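Long-range contacts in Tol-Pal system protein TolB (Acinetobacter baumannii, PDB 7MX5), which probably acts as the periplasmic component of the Tol-Pal system, helping outer membrane invagination during cell division and maintaining outer membrane integrity: residues Pro238-Met243 and Ile259-Arg264; Met253-Gly258 and Phe272-Asp277. One frame throughout, in Å; residues are numbered along the deposited sequence.

Contact 1 (Pro238-Met243 and Ile259-Arg264); sequences PEIYQM and IDTEAR
P238, just ahead of strand 239-244, presents the CG-CD side of its ring to the backbone of I259 and D260. CG and CD close on I259 O, with P238 CG 3.6 Å from that oxygen and 3.8 Å from D260 CA. The D260 carboxylate flanks the ring loosely, D260 CG lying 4.0 Å from P238 CG. Two residues on, I240 carries the apolar part of the contact with all its branches. Its CG1 lies beside the backbone N while CG2 is anti to it (chi1 -71°), and this splits the side chain between two partners. CD1 reaches the methyl of T261, with I240 CD1 to T261 CG2 at 3.6 Å and the two side chains crossing at about a right angle. CG2 meets A263, I240 CG2 to A263 CB being 3.7 Å. T261 OG1, itself 3.8 Å from I240 CD1, is hydrogen-bonded to the carbonyl oxygen of T275. Between these two segments neighbouring beta-propeller blades meet by van der Waals packing. Strand 239-244, third in its antiparallel sheet, faces the chain leading into strand 263-265, the first strand of the next sheet. A polar complement comes from strand 227-232, where T231 OG1 bonds to T261 O, while F272 and F274 of strand 271-276 pack on I240.

Contact 2 (Met253-Gly258 and Phe272-Asp277); sequences MTNDSG and FIFTSD
The connection between two beta-propeller blades, which follows strand 249-252 and precedes strand 263-265, lays M253 to S257 against F272 to D277, on and just past strand 271-276. The first half of the contact is aromatic. M253 CE approaches the F272 ring obliquely, 3.8 Å from F272 CE2. T254 serves both rings: its OG1 sits near the plane of F272, at the ring edge, 3.9 Å from F272 CZ, and the same oxygen lies above one face of F274, displaced toward the rim. Its methyl touches F274 as well, T254 CG2 being 3.9 Å from F274 CZ. F274 holds its CG between the backbone N and the carbonyl carbon (chi1 64°), which carries the ring up against the connection. N255 then brings its amide to the edge of that ring, N255 ND2 to F274 CE2 measuring 3.8 Å, with amide and ring planes 61° apart. Beyond the rings the chemistry turns polar. S276 OG donates to N255 OD1, although the crowded modelled position of this oxygen makes the bond's geometry doubtful; S276 OG in turn accepts from the backbone N of R278. At the strand end D277 N makes a weak but nearly straight bond (169°) to S257 OG, over 3.2 Å. Alongside it, D277 CB packs 3.4 Å from the carbonyl oxygen S257 O.

How the contacts relate
The two contacts, with centres about 6 Å apart, belong to one junction between propeller blades, and their segments alternate along the chain. Both are partly buried. Contact 1 joins a strand to the approach of the next blade's first strand and is van der Waals packing throughout, apolar at I240 and against backbone and a carboxylate at P238. Contact 2 sets an irregular connection against a regular strand, mixing packing on two rings with a weak backbone-to-serine bond and a less certain asparagine-serine one. Neighbouring strands 263-265 and 271-276 are tied by a probable bond from I273 N to R264 O (2.9 Å), and the backbones of M253 and I240 are hydrogen-bonded, so the connection starts beside strand 239-244.

Contact 1 (Pro238-Met243 and Ile259-Arg264)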
loop_
_atom_site.group_PDB
_atom_site.type_symbol
_atom_site.label_atom_id
_atom_site.label_comp_id
_atom_site.label_asym_id
_atom_site.label_seq_id
_atom_site.Cartn_x
_atom_site.Cartn_y
_atom_site.Cartn_z
ATOM N N PRO A 238 22.333 -11.401 -11.689
ATOM C CA PRO A 238 22.014 -10.546 -10.538
ATOM C C PRO A 238 22.312 -11.243 -9.221
ATOM O O PRO A 238 22.214 -12.465 -9.108
ATOM C CB PRO A 238 20.512 -10.280 -10.701
ATOM C CG PRO A 238 20.231 -10.552 -12.152
ATOM C CD PRO A 238 21.142 -11.683 -12.505
ATOM N N GLU A 239 22.687 -10.445 -8.222
ATOM C CA GLU A 239 23.010 -10.938 -6.891
ATOM C C GLU A 239 22.487 -9.952 -5.854
ATOM O O GLU A 239 22.322 -8.762 -6.130
ATOM C CB GLU A 239 24.522 -11.138 -6.706
ATOM C CG GLU A 239 24.991 -12.580 -6.810
ATOM C CD GLU A 239 26.369 -12.702 -7.425
ATOM O OE1 GLU A 239 27.041 -11.664 -7.590
ATOM O OE2 GLU A 239 26.782 -13.836 -7.744
ATOM N N ILE A 240 22.237 -10.460 -4.650
ATOM C CA ILE A 240 21.728 -9.644 -3.552
ATOM C C ILE A 240 22.901 -9.116 -2.737
ATOM O O ILE A 240 23.806 -9.873 -2.367
ATOM C CB ILE A 240 20.759 -10.444 -2.665
ATOM C CG1 ILE A 240 19.446 -10.706 -3.405
ATOM C CG2 ILE A 240 20.492 -9.709 -1.359
ATOM C CD1 ILE A 240 19.137 -12.172 -3.583
ATOM N N TYR A 241 22.882 -7.816 -2.456
ATOM C CA TYR A 241 23.889 -7.158 -1.639
ATOM C C TYR A 241 23.211 -6.454 -0.473
ATOM O O TYR A 241 22.079 -5.976 -0.592
ATOM C CB TYR A 241 24.685 -6.139 -2.460
ATOM C CG TYR A 241 25.550 -6.740 -3.543
ATOM C CD1 TYR A 241 25.025 -7.031 -4.795
ATOM C CD2 TYR A 241 26.884 -7.035 -3.308
ATOM C CE1 TYR A 241 25.810 -7.587 -5.786
ATOM C CE2 TYR A 241 27.678 -7.583 -4.297
ATOM C CZ TYR A 241 27.135 -7.864 -5.530
ATOM O OH TYR A 241 27.925 -8.418 -6.511
ATOM N N GLN A 242 23.908 -6.391 0.657
ATOM C CA GLN A 242 23.463 -5.607 1.802
ATOM C C GLN A 242 24.412 -4.438 2.008
ATOM O O GLN A 242 25.632 -4.627 2.079
ATOM C CB GLN A 242 23.389 -6.446 3.079
ATOM C CG GLN A 242 22.688 -5.713 4.217
ATOM C CD GLN A 242 22.625 -6.513 5.501
ATOM O OE1 GLN A 242 23.235 -7.575 5.618
ATOM N NE2 GLN A 242 21.881 -6.004 6.477
ATOM N N MET A 243 23.854 -3.239 2.103
ATOM C CA MET A 243 24.631 -2.038 2.360
ATOM C C MET A 243 24.477 -1.606 3.809
ATOM O O MET A 243 23.405 -1.750 4.400
ATOM C CB MET A 243 24.205 -0.893 1.444
ATOM C CG MET A 243 25.324 0.084 1.167
ATOM S SD MET A 243 24.759 1.630 0.456
ATOM C CE MET A 243 25.922 1.794 -0.892
ATOM N N ILE A 259 18.335 -15.559 -12.930
ATOM C CA ILE A 259 17.147 -14.734 -13.099
ATOM C C ILE A 259 17.317 -13.479 -12.253
ATOM O O ILE A 259 18.182 -13.402 -11.380
ATOM C CB ILE A 259 15.845 -15.472 -12.714
ATOM C CG1 ILE A 259 15.909 -15.953 -11.263
ATOM C CG2 ILE A 259 15.583 -16.632 -13.665
ATOM C CD1 ILE A 259 14.551 -16.228 -10.653
ATOM N N ASP A 260 16.477 -12.486 -12.527
ATOM C CA ASP A 260 16.490 -11.256 -11.750
ATOM C C ASP A 260 15.767 -11.468 -10.427
ATOM O O ASP A 260 14.693 -12.074 -10.379
ATOM C CB ASP A 260 15.842 -10.114 -12.531
ATOM C CG ASP A 260 16.647 -8.831 -12.457
ATOM O OD1 ASP A 260 16.868 -8.329 -11.334
ATOM O OD2 ASP A 260 17.062 -8.324 -13.521
ATOM N N THR A 261 16.364 -10.965 -9.350
ATOM C CA THR A 261 15.866 -11.198 -8.004
ATOM C C THR A 261 15.725 -9.879 -7.257
ATOM O O THR A 261 16.278 -8.849 -7.652
ATOM C CB THR A 261 16.789 -12.141 -7.221
ATOM O OG1 THR A 261 16.203 -12.440 -5.948
ATOM C CG2 THR A 261 18.152 -11.499 -7.014
ATOM N N GLU A 262 14.959 -9.926 -6.168
ATOM C CA GLU A 262 14.745 -8.785 -5.289
ATOM C C GLU A 262 14.695 -9.279 -3.851
ATOM O O GLU A 262 14.066 -10.300 -3.563
ATOM C CB GLU A 262 13.446 -8.033 -5.627
ATOM C CG GLU A 262 13.231 -7.753 -7.108
ATOM C CD GLU A 262 12.491 -8.875 -7.811
ATOM O OE1 GLU A 262 12.105 -9.852 -7.134
ATOM O OE2 GLU A 262 12.302 -8.782 -9.042
ATOM N N ALA A 263 15.355 -8.551 -2.955
ATOM C CA ALA A 263 15.421 -8.909 -1.545
ATOM C C ALA A 263 14.555 -7.963 -0.723
ATOM O O ALA A 263 14.557 -6.750 -0.950
ATOM C CB ALA A 263 16.864 -8.871 -1.037
ATOM N N ARG A 264 13.815 -8.525 0.232
ATOM C CA ARG A 264 12.915 -7.760 1.089
ATOM C C ARG A 264 13.108 -8.205 2.530
ATOM O O ARG A 264 12.977 -9.395 2.836
ATOM C CB ARG A 264 11.455 -7.944 0.663
ATOM C CG ARG A 264 11.180 -7.597 -0.792
ATOM C CD ARG A 264 10.508 -6.240 -0.912
ATOM N NE ARG A 264 10.406 -5.802 -2.299
ATOM C CZ ARG A 264 9.357 -5.172 -2.811
ATOM N NH1 ARG A 264 8.291 -4.896 -2.077
ATOM N NH2 ARG A 264 9.379 -4.809 -4.090
#

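Contact 2 (Met253-Gly258 and Phe272-Asp277)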
loop_
_atom_site.group_PDB
_atom_site.type_symbol
_atom_site.label_atom_id
_atom_site.label_comp_id
_atom_site.label_asym_id
_atom_site.label_seq_id
_atom_site.Cartn_x
_atom_site.Cartn_y
_atom_site.Cartn_z
ATOM N N MET A 253 25.652 -11.420 -0.606
ATOM C CA MET A 253 25.000 -12.429 0.219
ATOM C C MET A 253 24.621 -13.699 -0.539
ATOM O O MET A 253 25.098 -14.782 -0.183
ATOM C CB MET A 253 23.762 -11.838 0.900
ATOM C CG MET A 253 23.882 -10.361 1.239
ATOM S SD MET A 253 24.506 -10.116 2.913
ATOM C CE MET A 253 22.984 -10.210 3.843
ATOM N N THR A 254 23.735 -13.609 -1.525
ATOM C CA THR A 254 23.268 -14.866 -2.104
ATOM C C THR A 254 23.252 -15.231 -3.586
ATOM O O THR A 254 24.243 -15.708 -4.139
ATOM C CB THR A 254 21.840 -15.225 -1.593
ATOM O OG1 THR A 254 21.501 -14.467 -0.422
ATOM C CG2 THR A 254 21.746 -16.710 -1.274
ATOM N N ASN A 255 22.104 -14.998 -4.210
ATOM C CA ASN A 255 21.849 -15.516 -5.547
ATOM C C ASN A 255 22.487 -15.267 -6.903
ATOM O O ASN A 255 22.257 -14.260 -7.544
ATOM C CB ASN A 255 20.369 -15.670 -5.751
ATOM C CG ASN A 255 19.970 -17.092 -5.694
ATOM O OD1 ASN A 255 19.303 -17.593 -6.573
ATOM N ND2 ASN A 255 20.443 -17.772 -4.689
ATOM N N ASP A 256 23.268 -16.245 -7.346
ATOM C CA ASP A 256 23.776 -16.182 -8.707
ATOM C C ASP A 256 23.048 -17.248 -9.525
ATOM O O ASP A 256 23.638 -18.235 -9.969
ATOM C CB ASP A 256 25.300 -16.411 -8.689
ATOM C CG ASP A 256 25.969 -16.103 -10.015
ATOM O OD1 ASP A 256 25.326 -16.255 -11.073
ATOM O OD2 ASP A 256 27.158 -15.720 -9.994
ATOM N N SER A 257 21.740 -17.052 -9.712
ATOM C CA SER A 257 20.862 -18.123 -10.172
ATOM C C SER A 257 20.342 -17.954 -11.594
ATOM O O SER A 257 19.581 -18.810 -12.058
ATOM C CB SER A 257 19.671 -18.273 -9.219
ATOM O OG SER A 257 18.895 -17.089 -9.174
ATOM N N GLY A 258 20.711 -16.886 -12.294
ATOM C CA GLY A 258 20.344 -16.742 -13.688
ATOM C C GLY A 258 19.035 -16.034 -13.961
ATOM O O GLY A 258 18.643 -15.925 -15.131
ATOM N N PHE A 272 15.706 -11.888 5.502
ATOM C CA PHE A 272 15.065 -11.302 4.335
ATOM C C PHE A 272 14.690 -12.420 3.373
ATOM O O PHE A 272 15.270 -13.508 3.395
ATOM C CB PHE A 272 15.960 -10.257 3.642
ATOM C CG PHE A 272 17.169 -10.831 2.949
ATOM C CD1 PHE A 272 17.093 -11.283 1.639
ATOM C CD2 PHE A 272 18.393 -10.881 3.594
ATOM C CE1 PHE A 272 18.204 -11.800 1.000
ATOM C CE2 PHE A 272 19.508 -11.391 2.957
ATOM C CZ PHE A 272 19.414 -11.852 1.661
ATOM N N ILE A 273 13.705 -12.140 2.526
ATOM C CA ILE A 273 13.248 -13.092 1.525
ATOM C C ILE A 273 13.687 -12.606 0.150
ATOM O O ILE A 273 13.971 -11.424 -0.063
ATOM C CB ILE A 273 11.721 -13.304 1.576
ATOM C CG1 ILE A 273 10.988 -12.052 1.094
ATOM C CG2 ILE A 273 11.281 -13.678 2.984
ATOM C CD1 ILE A 273 9.521 -12.281 0.811
ATOM N N PHE A 274 13.739 -13.542 -0.795
ATOM C CA PHE A 274 14.223 -13.235 -2.134
ATOM C C PHE A 274 13.792 -14.339 -3.088
ATOM O O PHE A 274 13.464 -15.454 -2.674
ATOM C CB PHE A 274 15.748 -13.068 -2.157
ATOM C CG PHE A 274 16.501 -14.317 -1.795
ATOM C CD1 PHE A 274 16.567 -14.751 -0.480
ATOM C CD2 PHE A 274 17.139 -15.061 -2.773
ATOM C CE1 PHE A 274 17.257 -15.899 -0.147
ATOM C CE2 PHE A 274 17.828 -16.211 -2.446
ATOM C CZ PHE A 274 17.887 -16.631 -1.131
ATOM N N THR A 275 13.801 -14.005 -4.376
ATOM C CA THR A 275 13.477 -14.951 -5.435
ATOM C C THR A 275 14.749 -15.628 -5.928
ATOM O O THR A 275 15.812 -15.004 -5.993
ATOM C CB THR A 275 12.772 -14.239 -6.592
ATOM O OG1 THR A 275 11.560 -13.641 -6.116
ATOM C CG2 THR A 275 12.448 -15.213 -7.716
ATOM N N SER A 276 14.636 -16.909 -6.272
ATOM C CA SER A 276 15.810 -17.690 -6.625
ATOM C C SER A 276 15.445 -18.757 -7.646
ATOM O O SER A 276 14.374 -19.365 -7.563
ATOM C CB SER A 276 16.411 -18.345 -5.381
ATOM O OG SER A 276 17.512 -19.157 -5.742
ATOM N N ASP A 277 16.348 -18.985 -8.602
ATOM C CA ASP A 277 16.213 -20.053 -9.585
ATOM C C ASP A 277 17.202 -21.187 -9.337
ATOM O O ASP A 277 17.438 -22.008 -10.230
ATOM C CB ASP A 277 16.386 -19.501 -11.001
ATOM C CG ASP A 277 15.686 -20.346 -12.051
ATOM O OD1 ASP A 277 14.438 -20.402 -12.036
ATOM O OD2 ASP A 277 16.382 -20.956 -12.891
#